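Local structure of ActVA-Orf6 monooxygenase (Streptomyces coelicolor, 1N5V) at residues R40-F45 with A63-E68; A12-P17 with P98-M103; L46-H51 with V59-Q64. The protein probably oxidises an aromatic polyketide intermediate to a quinone during antibiotic biosynthesis, as an antibiotic biosynthesis monooxygenase of the dimeric alpha-beta barrel type. All coordinates share one frame; numbering follows the deposited sequence.

Contact 1 of 3, residues R40-F45 with A63-E68; sequences REVPGF and AQWESE. With NOM (7-hydroxy-5-methyl-3,3a,5,11b-tetrahydro-1,4-dioxa-cyclopenta[a]anthracene-2,6,11-trione), chain C.
Gly44 and Phe45 run antiparallel to Trp65 and Glu66, with Phe45 and Trp65 forming a non-hydrogen-bonded pair (CA to CA 4.9 Å) and Glu66 N donating to Gly44 O at 2.9 Å, in the plane of that carbonyl. Gly44 O also takes a CA-H...O contact from Trp65 CA. A type II turn from Val42 to Phe45 brings the chain into this pairing. Gly44, the third residue of the turn, has a positive phi (101°), and its carbonyl lies against the indole, Gly44 O 3.5 Å from Trp65 CE3. Phe45 meets the indole twice. Phe45 CA sits over the face, 3.9 Å from the centroid of the Trp65 six-membered ring, as a CH-pi contact, and the Phe45 ring turns an edge to the same face in a T-shaped stack, the planes at 67° and Phe45 CD1 3.7 Å from Trp65 CZ2. Phe45 CG stands anti to the backbone N (chi1 174°), which carries the ring edge over the indole face, offset toward its rim. The two segments join the start of strand 45-53 to the end of strand 58-65 beside the bound ligand in this ferredoxin-like, dimeric alpha-beta barrel fold. There Trp65 NE1 points into the pocket and donates to O2 of the bound NOM at 2.9 Å, while Ala63 CB packs near the same oxygen. Tyr71 stacks edge-to-face with Trp65 and also hydrogen-bonds the ligand through its OH. On the turn side Val42 CG1 touches the indole rim at Trp65 CZ3, 4.0 Å away and near the ring plane. At the outer margin the Glu66 side chain passes Gly44, its CG resting against the Gly44 carbonyl oxygen. Ile109 of the second subunit packs on Phe45.

Contact 2 of 3, residues A12-P17 with P98-M103; sequences AVVTFP and PKAVFM. With NOM (7-hydroxy-5-methyl-3,3a,5,11b-tetrahydro-1,4-dioxa-cyclopenta[a]anthracene-2,6,11-trione), chain C.
Val101 N donates to Val13 O at 2.9 Å, and Val13 N returns a nearly straight bond (170°) to Val101 O. Thr15 and Lys99 form the next hydrogen-bonded pair, Thr15 N reaching Lys99 O at 3.0 Å. Between these pairs Val14 and Ala100 oppose each other on the face toward the ligand, together with Ala12 and Phe102. Val14 divides its branches there: CG1 lies alongside Pro98 CB, both side chains pointing the same way, while CG2 touches NOM C8 at 3.7 Å. Pro98 CG closes on Phe16 CE2 at 3.4 Å, and its CB lies over one face of that ring toward the rim. The Phe102 ring reaches both Ala12 CB and the NOM methyl carbon C12, the latter 3.9 Å from CE1. On the other face Met103 folds back, chi1 70° setting CG between the backbone N and the carbonyl carbon and a bend at chi3 carrying CE to 3.6 Å from Val13 CG2. The arrangement is an antiparallel strand pair of a dimeric alpha-beta barrel: strand 99-109, outermost in its own chain, passes the sheet on to the second subunit at Met103, and the face with Ala12, Val14, Ala100 and Phe102 forms an apolar wall of the ligand pocket.

Contact 3 of 3, residues L46-H51 with V59-Q64; sequences LSATYH and VVNYAQ. With NOM (7-hydroxy-5-methyl-3,3a,5,11b-tetrahydro-1,4-dioxa-cyclopenta[a]anthracene-2,6,11-trione), chain C.
The two arms of the beta hairpin made by strands 45-53 and 58-65 meet here, starting with a classic beta bulge in which Leu46 and Ser47 both face Gln64. Leu46 N donates to Gln64 O at 2.9 Å, and Ser47 N adds a weak bond to the same oxygen. Ser47 OG donates a hydrogen bond to Gln64 OE1 at 2.7 Å, coming from above the amide carbonyl plane; Ala1 N binds that oxygen too. A water links Ser47 OG, Thr49 OG1 and Tyr62 O. Further along, Val60 O is gripped by His51 N at 2.8 Å and by His51 ND1 at 3.1 Å, from opposite faces of its carbonyl plane, with the oxygen in the plane of the imidazole. On the ligand side the Asn61 amide stacks on the Tyr50 ring, the planes 14° apart and CG offset toward the rim, while Val59 CG1 meets the ring's edge. A chi1 of 175° turns the Asn61 amide away from its own backbone N, against the Tyr50 ring and toward the ligand, where Asn61 ND2 comes within 3.3 Å of NOM C2; Ala48 CB packs 3.6 Å from NOM C1. His51 NE2 bonds Tyr62 OH of the second subunit. With ND1 donating to Val60 O, the ring is held at both nitrogens, so its rotation is probably fixed, and the hairpin is tied to the dimer interface.

From the N terminus, strand 10-17 comes first and pairs with the last strand, 99-109: contact 2 closes this longest loop, of 80 residues, and encloses the other two contacts. Within it, contact 3 zips up the hairpin of strands 45-53 and 58-65 across seven intervening residues, and contact 1 closes a loop of 17 residues at the open end of the same hairpin, sharing Ala63 and Gln64 with contact 3. Strand 58-65 lies next to strand 10-17, where Ala63 N meets Ala12 O and Asn61 N meets Val14 O, joining all three contacts in one antiparallel sheet. All three touch NOM on one face of that sheet, and all reach the second subunit.

Contact 1 of 3, residues R40-F45 with A63-E68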
loop_
_atom_site.group_PDB
_atom_site.type_symbol
_atom_site.label_atom_id
_atom_site.label_comp_id
_atom_site.label_asym_id
_atom_site.label_seq_id
_atom_site.Cartn_x
_atom_site.Cartn_y
_atom_site.Cartn_z
ATOM N N ARG A 40 -9.817 11.490 11.784
ATOM C CA ARG A 40 -10.798 10.438 11.846
ATOM C C ARG A 40 -12.184 10.924 11.474
ATOM O O ARG A 40 -12.879 10.185 10.785
ATOM C CB ARG A 40 -10.814 9.705 13.207
ATOM C CG ARG A 40 -9.533 9.106 13.714
ATOM C CD ARG A 40 -9.496 8.125 14.872
ATOM N NE ARG A 40 -10.134 8.682 16.079
ATOM C CZ ARG A 40 -11.459 8.475 16.231
ATOM N NH1 ARG A 40 -12.103 7.750 15.300
ATOM N NH2 ARG A 40 -12.159 8.942 17.260
ATOM N N GLU A 41 -12.638 12.120 11.830
ATOM C CA GLU A 41 -14.002 12.493 11.481
ATOM C C GLU A 41 -14.088 13.168 10.115
ATOM O O GLU A 41 -15.206 13.335 9.637
ATOM C CB GLU A 41 -14.604 13.444 12.485
ATOM C CG GLU A 41 -14.869 13.152 13.943
ATOM C CD GLU A 41 -15.178 14.481 14.641
ATOM O OE1 GLU A 41 -14.500 15.516 14.334
ATOM O OE2 GLU A 41 -16.097 14.570 15.487
ATOM N N VAL A 42 -12.986 13.560 9.516
ATOM C CA VAL A 42 -13.058 14.258 8.221
ATOM C C VAL A 42 -13.804 13.497 7.161
ATOM O O VAL A 42 -13.524 12.325 6.912
ATOM C CB VAL A 42 -11.603 14.559 7.795
ATOM C CG1 VAL A 42 -11.450 14.723 6.306
ATOM C CG2 VAL A 42 -11.181 15.794 8.585
ATOM N N PRO A 43 -14.729 14.160 6.482
ATOM C CA PRO A 43 -15.482 13.564 5.390
ATOM C C PRO A 43 -14.533 13.170 4.265
ATOM O O PRO A 43 -13.687 13.913 3.745
ATOM C CB PRO A 43 -16.482 14.617 4.909
ATOM C CG PRO A 43 -16.583 15.538 6.089
ATOM C CD PRO A 43 -15.169 15.561 6.673
ATOM N N GLY A 44 -14.720 11.901 3.911
ATOM C CA GLY A 44 -13.960 11.265 2.865
ATOM C C GLY A 44 -12.834 10.369 3.366
ATOM O O GLY A 44 -12.365 9.545 2.581
ATOM N N PHE A 45 -12.362 10.528 4.569
ATOM C CA PHE A 45 -11.205 9.743 5.052
ATOM C C PHE A 45 -11.589 8.321 5.372
ATOM O O PHE A 45 -12.605 8.239 6.078
ATOM C CB PHE A 45 -10.690 10.370 6.358
ATOM C CG PHE A 45 -9.596 9.558 7.030
ATOM C CD1 PHE A 45 -8.350 9.464 6.456
ATOM C CD2 PHE A 45 -9.832 8.937 8.241
ATOM C CE1 PHE A 45 -7.341 8.762 7.112
ATOM C CE2 PHE A 45 -8.826 8.225 8.890
ATOM C CZ PHE A 45 -7.559 8.150 8.319
ATOM N N ALA A 63 -2.904 4.949 2.736
ATOM C CA ALA A 63 -4.045 5.752 3.127
ATOM C C ALA A 63 -5.170 5.667 2.101
ATOM O O ALA A 63 -4.994 5.752 0.862
ATOM C CB ALA A 63 -3.565 7.166 3.353
ATOM N N GLN A 64 -6.372 5.423 2.565
ATOM C CA GLN A 64 -7.557 5.235 1.715
ATOM C C GLN A 64 -8.494 6.433 1.846
ATOM O O GLN A 64 -8.706 6.893 2.968
ATOM C CB GLN A 64 -8.342 4.004 2.201
ATOM C CG GLN A 64 -7.802 2.637 1.880
ATOM C CD GLN A 64 -8.572 1.509 2.568
ATOM O OE1 GLN A 64 -9.078 1.664 3.702
ATOM N NE2 GLN A 64 -8.675 0.327 1.960
ATOM N N TRP A 65 -8.962 6.989 0.723
ATOM C CA TRP A 65 -9.778 8.146 0.628
ATOM C C TRP A 65 -10.944 7.850 -0.329
ATOM O O TRP A 65 -10.751 7.059 -1.250
ATOM C CB TRP A 65 -9.079 9.424 0.069
ATOM C CG TRP A 65 -8.170 9.977 1.113
ATOM C CD1 TRP A 65 -6.876 9.550 1.347
ATOM C CD2 TRP A 65 -8.503 10.951 2.130
ATOM N NE1 TRP A 65 -6.411 10.234 2.445
ATOM C CE2 TRP A 65 -7.358 11.107 2.930
ATOM C CE3 TRP A 65 -9.612 11.693 2.430
ATOM C CZ2 TRP A 65 -7.293 11.989 3.986
ATOM C CZ3 TRP A 65 -9.581 12.592 3.487
ATOM C CH2 TRP A 65 -8.427 12.732 4.272
ATOM N N GLU A 66 -12.087 8.526 -0.125
ATOM C CA GLU A 66 -13.205 8.171 -1.011
ATOM C C GLU A 66 -12.974 8.697 -2.424
ATOM O O GLU A 66 -13.342 8.067 -3.425
ATOM C CB GLU A 66 -14.538 8.573 -0.462
ATOM C CG GLU A 66 -14.977 8.102 0.906
ATOM C CD GLU A 66 -16.433 8.438 1.199
ATOM O OE1 GLU A 66 -16.994 9.352 0.533
ATOM O OE2 GLU A 66 -17.072 7.799 2.073
ATOM N N SER A 67 -12.267 9.802 -2.547
ATOM C CA SER A 67 -11.982 10.410 -3.835
ATOM C C SER A 67 -10.817 11.370 -3.646
ATOM O O SER A 67 -10.464 11.759 -2.509
ATOM C CB SER A 67 -13.246 11.148 -4.345
ATOM O OG SER A 67 -13.461 12.288 -3.533
ATOM N N GLU A 68 -10.318 11.824 -4.787
ATOM C CA GLU A 68 -9.252 12.832 -4.782
ATOM C C GLU A 68 -9.743 14.168 -4.279
ATOM O O GLU A 68 -9.053 14.984 -3.596
ATOM C CB GLU A 68 -8.723 12.959 -6.244
ATOM C CG GLU A 68 -7.495 13.834 -6.301
ATOM C CD GLU A 68 -6.930 14.162 -7.678
ATOM O OE1 GLU A 68 -7.051 13.428 -8.683
ATOM O OE2 GLU A 68 -6.313 15.242 -7.775
HETATM C C1 NOM C . -3.134 10.168 6.552
HETATM C C2 NOM C . -1.925 10.815 6.742
HETATM C C3 NOM C . -1.271 11.361 5.643
HETATM C C4 NOM C . -1.793 11.293 4.343
HETATM C C5 NOM C . -3.017 10.643 4.190
HETATM C C6 NOM C . -3.689 10.103 5.282
HETATM C C10 NOM C . -0.016 12.026 5.811
HETATM C C9 NOM C . 0.679 12.598 4.696
HETATM C C8 NOM C . 0.164 12.541 3.387
HETATM C C7 NOM C . -1.104 11.870 3.222
HETATM O O3 NOM C . -1.536 11.821 2.083
HETATM O O4 NOM C . 0.524 12.135 6.909
HETATM O O2 NOM C . -3.564 10.518 2.932
HETATM C C13 NOM C . 1.894 13.230 4.961
HETATM C C14 NOM C . 2.772 13.475 3.709
HETATM O O1 NOM C . 2.117 13.767 2.518
HETATM C C11 NOM C . 0.874 13.107 2.346
HETATM C C12 NOM C . 0.644 12.761 0.898
HETATM C C15 NOM C . 3.907 14.392 4.108
HETATM C C16 NOM C . 3.928 14.240 5.653
HETATM O O5 NOM C . 4.879 14.742 6.271
HETATM O O6 NOM C . 2.993 13.634 6.195
#

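Contact 2 of 3, residues A12-P17 with P98-M103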
loop_
_atom_site.group_PDB
_atom_site.type_symbol
_atom_site.label_atom_id
_atom_site.label_comp_id
_atom_site.label_asym_id
_atom_site.label_seq_id
_atom_site.Cartn_x
_atom_site.Cartn_y
_atom_site.Cartn_z
ATOM N N ALA A 12 -3.142 7.149 -1.285
ATOM C CA ALA A 12 -1.848 7.809 -1.112
ATOM C C ALA A 12 -0.964 6.813 -0.347
ATOM O O ALA A 12 -1.270 6.282 0.725
ATOM C CB ALA A 12 -2.011 9.116 -0.334
ATOM N N VAL A 13 0.173 6.490 -0.910
ATOM C CA VAL A 13 1.164 5.607 -0.305
ATOM C C VAL A 13 2.333 6.526 0.016
ATOM O O VAL A 13 2.971 7.053 -0.883
ATOM C CB VAL A 13 1.590 4.513 -1.284
ATOM C CG1 VAL A 13 2.710 3.700 -0.661
ATOM C CG2 VAL A 13 0.392 3.657 -1.664
ATOM N N VAL A 14 2.582 6.750 1.278
ATOM C CA VAL A 14 3.551 7.692 1.775
ATOM C C VAL A 14 4.633 6.914 2.522
ATOM O O VAL A 14 4.373 6.372 3.583
ATOM C CB VAL A 14 2.919 8.723 2.739
ATOM C CG1 VAL A 14 3.916 9.799 3.132
ATOM C CG2 VAL A 14 1.693 9.420 2.136
ATOM N N THR A 15 5.835 7.028 2.031
ATOM C CA THR A 15 7.046 6.445 2.539
ATOM C C THR A 15 7.977 7.401 3.266
ATOM O O THR A 15 8.437 8.361 2.633
ATOM C CB THR A 15 7.863 5.845 1.369
ATOM O OG1 THR A 15 7.001 4.844 0.793
ATOM C CG2 THR A 15 9.106 5.120 1.861
ATOM N N PHE A 16 8.246 7.127 4.534
ATOM C CA PHE A 16 9.128 7.968 5.338
ATOM C C PHE A 16 10.473 7.273 5.587
ATOM O O PHE A 16 10.494 6.241 6.272
ATOM C CB PHE A 16 8.529 8.195 6.748
ATOM C CG PHE A 16 7.230 8.945 6.807
ATOM C CD1 PHE A 16 6.038 8.256 6.571
ATOM C CD2 PHE A 16 7.172 10.286 7.133
ATOM C CE1 PHE A 16 4.822 8.922 6.561
ATOM C CE2 PHE A 16 5.940 10.957 7.160
ATOM C CZ PHE A 16 4.770 10.280 6.857
ATOM N N PRO A 17 11.565 7.866 5.139
ATOM C CA PRO A 17 12.912 7.331 5.293
ATOM C C PRO A 17 13.503 7.564 6.665
ATOM O O PRO A 17 13.550 8.683 7.163
ATOM C CB PRO A 17 13.706 8.010 4.168
ATOM C CG PRO A 17 13.033 9.344 4.043
ATOM C CD PRO A 17 11.572 9.121 4.341
ATOM N N PRO A 98 9.215 12.799 3.343
ATOM C CA PRO A 98 8.366 11.772 2.828
ATOM C C PRO A 98 8.226 11.879 1.312
ATOM O O PRO A 98 8.075 12.954 0.748
ATOM C CB PRO A 98 6.982 12.084 3.440
ATOM C CG PRO A 98 7.294 12.841 4.698
ATOM C CD PRO A 98 8.465 13.731 4.267
ATOM N N LYS A 99 8.040 10.730 0.675
ATOM C CA LYS A 99 7.779 10.540 -0.729
ATOM C C LYS A 99 6.361 9.951 -0.867
ATOM O O LYS A 99 6.021 8.969 -0.203
ATOM C CB LYS A 99 8.794 9.501 -1.300
ATOM C CG LYS A 99 10.212 10.066 -1.192
ATOM C CD LYS A 99 11.243 9.181 -1.868
ATOM C CE LYS A 99 11.351 9.467 -3.365
ATOM N NZ LYS A 99 12.177 8.424 -4.082
ATOM N N ALA A 100 5.512 10.570 -1.667
ATOM C CA ALA A 100 4.134 10.163 -1.843
ATOM C C ALA A 100 3.819 9.710 -3.258
ATOM O O ALA A 100 4.391 10.241 -4.220
ATOM C CB ALA A 100 3.205 11.302 -1.483
ATOM N N VAL A 101 3.029 8.660 -3.351
ATOM C CA VAL A 101 2.606 8.137 -4.643
ATOM C C VAL A 101 1.082 8.170 -4.647
ATOM O O VAL A 101 0.456 7.771 -3.664
ATOM C CB VAL A 101 3.109 6.711 -4.931
ATOM C CG1 VAL A 101 2.736 6.253 -6.348
ATOM C CG2 VAL A 101 4.627 6.559 -4.807
ATOM N N PHE A 102 0.449 8.801 -5.616
ATOM C CA PHE A 102 -1.013 8.888 -5.682
ATOM C C PHE A 102 -1.461 7.861 -6.718
ATOM O O PHE A 102 -0.855 7.612 -7.751
ATOM C CB PHE A 102 -1.519 10.300 -5.901
ATOM C CG PHE A 102 -0.978 11.299 -4.915
ATOM C CD1 PHE A 102 -1.423 11.330 -3.606
ATOM C CD2 PHE A 102 -0.012 12.208 -5.271
ATOM C CE1 PHE A 102 -0.895 12.220 -2.683
ATOM C CE2 PHE A 102 0.523 13.137 -4.396
ATOM C CZ PHE A 102 0.077 13.144 -3.083
ATOM N N MET A 103 -2.612 7.257 -6.453
ATOM C CA MET A 103 -3.123 6.189 -7.234
ATOM C C MET A 103 -4.555 5.837 -6.940
ATOM O O MET A 103 -5.188 6.070 -5.902
ATOM C CB MET A 103 -2.159 4.984 -6.895
ATOM C CG MET A 103 -2.301 4.436 -5.512
ATOM S SD MET A 103 -1.160 3.099 -5.055
ATOM C CE MET A 103 0.411 3.895 -5.236
HETATM C C1 NOM C . -3.134 10.168 6.552
HETATM C C2 NOM C . -1.925 10.815 6.742
HETATM C C3 NOM C . -1.271 11.361 5.643
HETATM C C4 NOM C . -1.793 11.293 4.343
HETATM C C5 NOM C . -3.017 10.643 4.190
HETATM C C6 NOM C . -3.689 10.103 5.282
HETATM C C10 NOM C . -0.016 12.026 5.811
HETATM C C9 NOM C . 0.679 12.598 4.696
HETATM C C8 NOM C . 0.164 12.541 3.387
HETATM C C7 NOM C . -1.104 11.870 3.222
HETATM O O3 NOM C . -1.536 11.821 2.083
HETATM O O4 NOM C . 0.524 12.135 6.909
HETATM O O2 NOM C . -3.564 10.518 2.932
HETATM C C13 NOM C . 1.894 13.230 4.961
HETATM C C14 NOM C . 2.772 13.475 3.709
HETATM O O1 NOM C . 2.117 13.767 2.518
HETATM C C11 NOM C . 0.874 13.107 2.346
HETATM C C12 NOM C . 0.644 12.761 0.898
HETATM C C15 NOM C . 3.907 14.392 4.108
HETATM C C16 NOM C . 3.928 14.240 5.653
HETATM O O5 NOM C . 4.879 14.742 6.271
HETATM O O6 NOM C . 2.993 13.634 6.195
#

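Contact 3 of 3, residues L46-H51 with V59-Q64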
loop_
_atom_site.group_PDB
_atom_site.type_symbol
_atom_site.label_atom_id
_atom_site.label_comp_id
_atom_site.label_asym_id
_atom_site.label_seq_id
_atom_site.Cartn_x
_atom_site.Cartn_y
_atom_site.Cartn_z
ATOM N N LEU A 46 -10.913 7.324 4.845
ATOM C CA LEU A 46 -11.258 5.941 5.112
ATOM C C LEU A 46 -10.244 5.269 6.039
ATOM O O LEU A 46 -10.599 4.418 6.857
ATOM C CB LEU A 46 -11.474 5.155 3.801
ATOM C CG LEU A 46 -12.658 5.629 2.912
ATOM C CD1 LEU A 46 -12.827 4.884 1.593
ATOM C CD2 LEU A 46 -13.976 5.478 3.709
ATOM N N SER A 47 -8.951 5.514 5.962
ATOM C CA SER A 47 -8.005 4.870 6.850
ATOM C C SER A 47 -6.603 5.331 6.523
ATOM O O SER A 47 -6.378 5.848 5.439
ATOM C CB SER A 47 -8.031 3.331 6.684
ATOM O OG SER A 47 -7.471 2.949 5.421
ATOM N N ALA A 48 -5.728 5.225 7.492
ATOM C CA ALA A 48 -4.295 5.430 7.284
ATOM C C ALA A 48 -3.604 4.294 8.069
ATOM O O ALA A 48 -3.649 4.275 9.321
ATOM C CB ALA A 48 -3.836 6.811 7.691
ATOM N N THR A 49 -2.980 3.380 7.339
ATOM C CA THR A 49 -2.274 2.266 8.008
ATOM C C THR A 49 -0.762 2.371 7.914
ATOM O O THR A 49 -0.252 2.504 6.806
ATOM C CB THR A 49 -2.700 0.936 7.404
ATOM O OG1 THR A 49 -4.136 0.917 7.564
ATOM C CG2 THR A 49 -2.048 -0.249 8.074
ATOM N N TYR A 50 -0.099 2.432 9.053
ATOM C CA TYR A 50 1.345 2.654 9.101
ATOM C C TYR A 50 2.086 1.335 9.312
ATOM O O TYR A 50 1.753 0.538 10.188
ATOM C CB TYR A 50 1.752 3.544 10.269
ATOM C CG TYR A 50 1.370 4.983 9.977
ATOM C CD1 TYR A 50 0.042 5.361 10.180
ATOM C CD2 TYR A 50 2.272 5.884 9.522
ATOM C CE1 TYR A 50 -0.357 6.661 9.896
ATOM C CE2 TYR A 50 1.905 7.185 9.208
ATOM C CZ TYR A 50 0.581 7.537 9.399
ATOM O OH TYR A 50 0.198 8.821 9.183
ATOM N N HIS A 51 3.089 1.135 8.468
ATOM C CA HIS A 51 3.771 -0.140 8.524
ATOM C C HIS A 51 5.266 0.142 8.680
ATOM O O HIS A 51 5.756 1.076 8.012
ATOM C CB HIS A 51 3.576 -0.790 7.141
ATOM C CG HIS A 51 2.233 -1.009 6.555
ATOM N ND1 HIS A 51 1.461 -0.044 5.933
ATOM C CD2 HIS A 51 1.532 -2.191 6.408
ATOM C CE1 HIS A 51 0.344 -0.595 5.496
ATOM N NE2 HIS A 51 0.365 -1.922 5.779
ATOM N N VAL A 59 9.071 3.745 7.114
ATOM C CA VAL A 59 7.712 3.608 7.603
ATOM C C VAL A 59 6.810 3.977 6.434
ATOM O O VAL A 59 7.120 4.945 5.753
ATOM C CB VAL A 59 7.354 4.454 8.839
ATOM C CG1 VAL A 59 5.838 4.451 9.077
ATOM C CG2 VAL A 59 8.083 3.875 10.026
ATOM N N VAL A 60 5.862 3.157 6.064
ATOM C CA VAL A 60 4.992 3.377 4.918
ATOM C C VAL A 60 3.542 3.519 5.354
ATOM O O VAL A 60 3.011 2.678 6.084
ATOM C CB VAL A 60 5.086 2.193 3.959
ATOM C CG1 VAL A 60 4.139 2.409 2.765
ATOM C CG2 VAL A 60 6.511 1.987 3.435
ATOM N N ASN A 61 2.842 4.539 4.957
ATOM C CA ASN A 61 1.424 4.760 5.246
ATOM C C ASN A 61 0.643 4.421 3.953
ATOM O O ASN A 61 0.953 5.029 2.955
ATOM C CB ASN A 61 1.216 6.261 5.519
ATOM C CG ASN A 61 -0.212 6.720 5.714
ATOM O OD1 ASN A 61 -1.113 5.955 5.956
ATOM N ND2 ASN A 61 -0.549 8.012 5.760
ATOM N N TYR A 62 -0.302 3.530 3.936
ATOM C CA TYR A 62 -1.239 3.186 2.898
ATOM C C TYR A 62 -2.552 3.834 3.340
ATOM O O TYR A 62 -3.061 3.414 4.390
ATOM C CB TYR A 62 -1.468 1.673 2.781
ATOM C CG TYR A 62 -2.439 1.254 1.710
ATOM C CD1 TYR A 62 -2.063 1.234 0.374
ATOM C CD2 TYR A 62 -3.744 0.888 2.027
ATOM C CE1 TYR A 62 -2.950 0.863 -0.673
ATOM C CE2 TYR A 62 -4.654 0.544 1.033
ATOM C CZ TYR A 62 -4.230 0.541 -0.289
ATOM O OH TYR A 62 -5.141 0.230 -1.255
ATOM N N ALA A 63 -2.904 4.949 2.736
ATOM C CA ALA A 63 -4.045 5.752 3.127
ATOM C C ALA A 63 -5.170 5.667 2.101
ATOM O O ALA A 63 -4.994 5.752 0.862
ATOM C CB ALA A 63 -3.565 7.166 3.353
ATOM N N GLN A 64 -6.372 5.423 2.565
ATOM C CA GLN A 64 -7.557 5.235 1.715
ATOM C C GLN A 64 -8.494 6.433 1.846
ATOM O O GLN A 64 -8.706 6.893 2.968
ATOM C CB GLN A 64 -8.342 4.004 2.201
ATOM C CG GLN A 64 -7.802 2.637 1.880
ATOM C CD GLN A 64 -8.572 1.509 2.568
ATOM O OE1 GLN A 64 -9.078 1.664 3.702
ATOM N NE2 GLN A 64 -8.675 0.327 1.960
HETATM C C1 NOM C . -3.134 10.168 6.552
HETATM C C2 NOM C . -1.925 10.815 6.742
HETATM C C3 NOM C . -1.271 11.361 5.643
HETATM C C4 NOM C . -1.793 11.293 4.343
HETATM C C5 NOM C . -3.017 10.643 4.190
HETATM C C6 NOM C . -3.689 10.103 5.282
HETATM C C10 NOM C . -0.016 12.026 5.811
HETATM C C9 NOM C . 0.679 12.598 4.696
HETATM C C8 NOM C . 0.164 12.541 3.387
HETATM C C7 NOM C . -1.104 11.870 3.222
HETATM O O3 NOM C . -1.536 11.821 2.083
HETATM O O4 NOM C . 0.524 12.135 6.909
HETATM O O2 NOM C . -3.564 10.518 2.932
HETATM C C13 NOM C . 1.894 13.230 4.961
HETATM C C14 NOM C . 2.772 13.475 3.709
HETATM O O1 NOM C . 2.117 13.767 2.518
HETATM C C11 NOM C . 0.874 13.107 2.346
HETATM C C12 NOM C . 0.644 12.761 0.898
HETATM C C15 NOM C . 3.907 14.392 4.108
HETATM C C16 NOM C . 3.928 14.240 5.653
HETATM O O5 NOM C . 4.879 14.742 6.271
HETATM O O6 NOM C . 2.993 13.634 6.195
HETATM O O HOH W 1 -5.126 1.658 5.043
#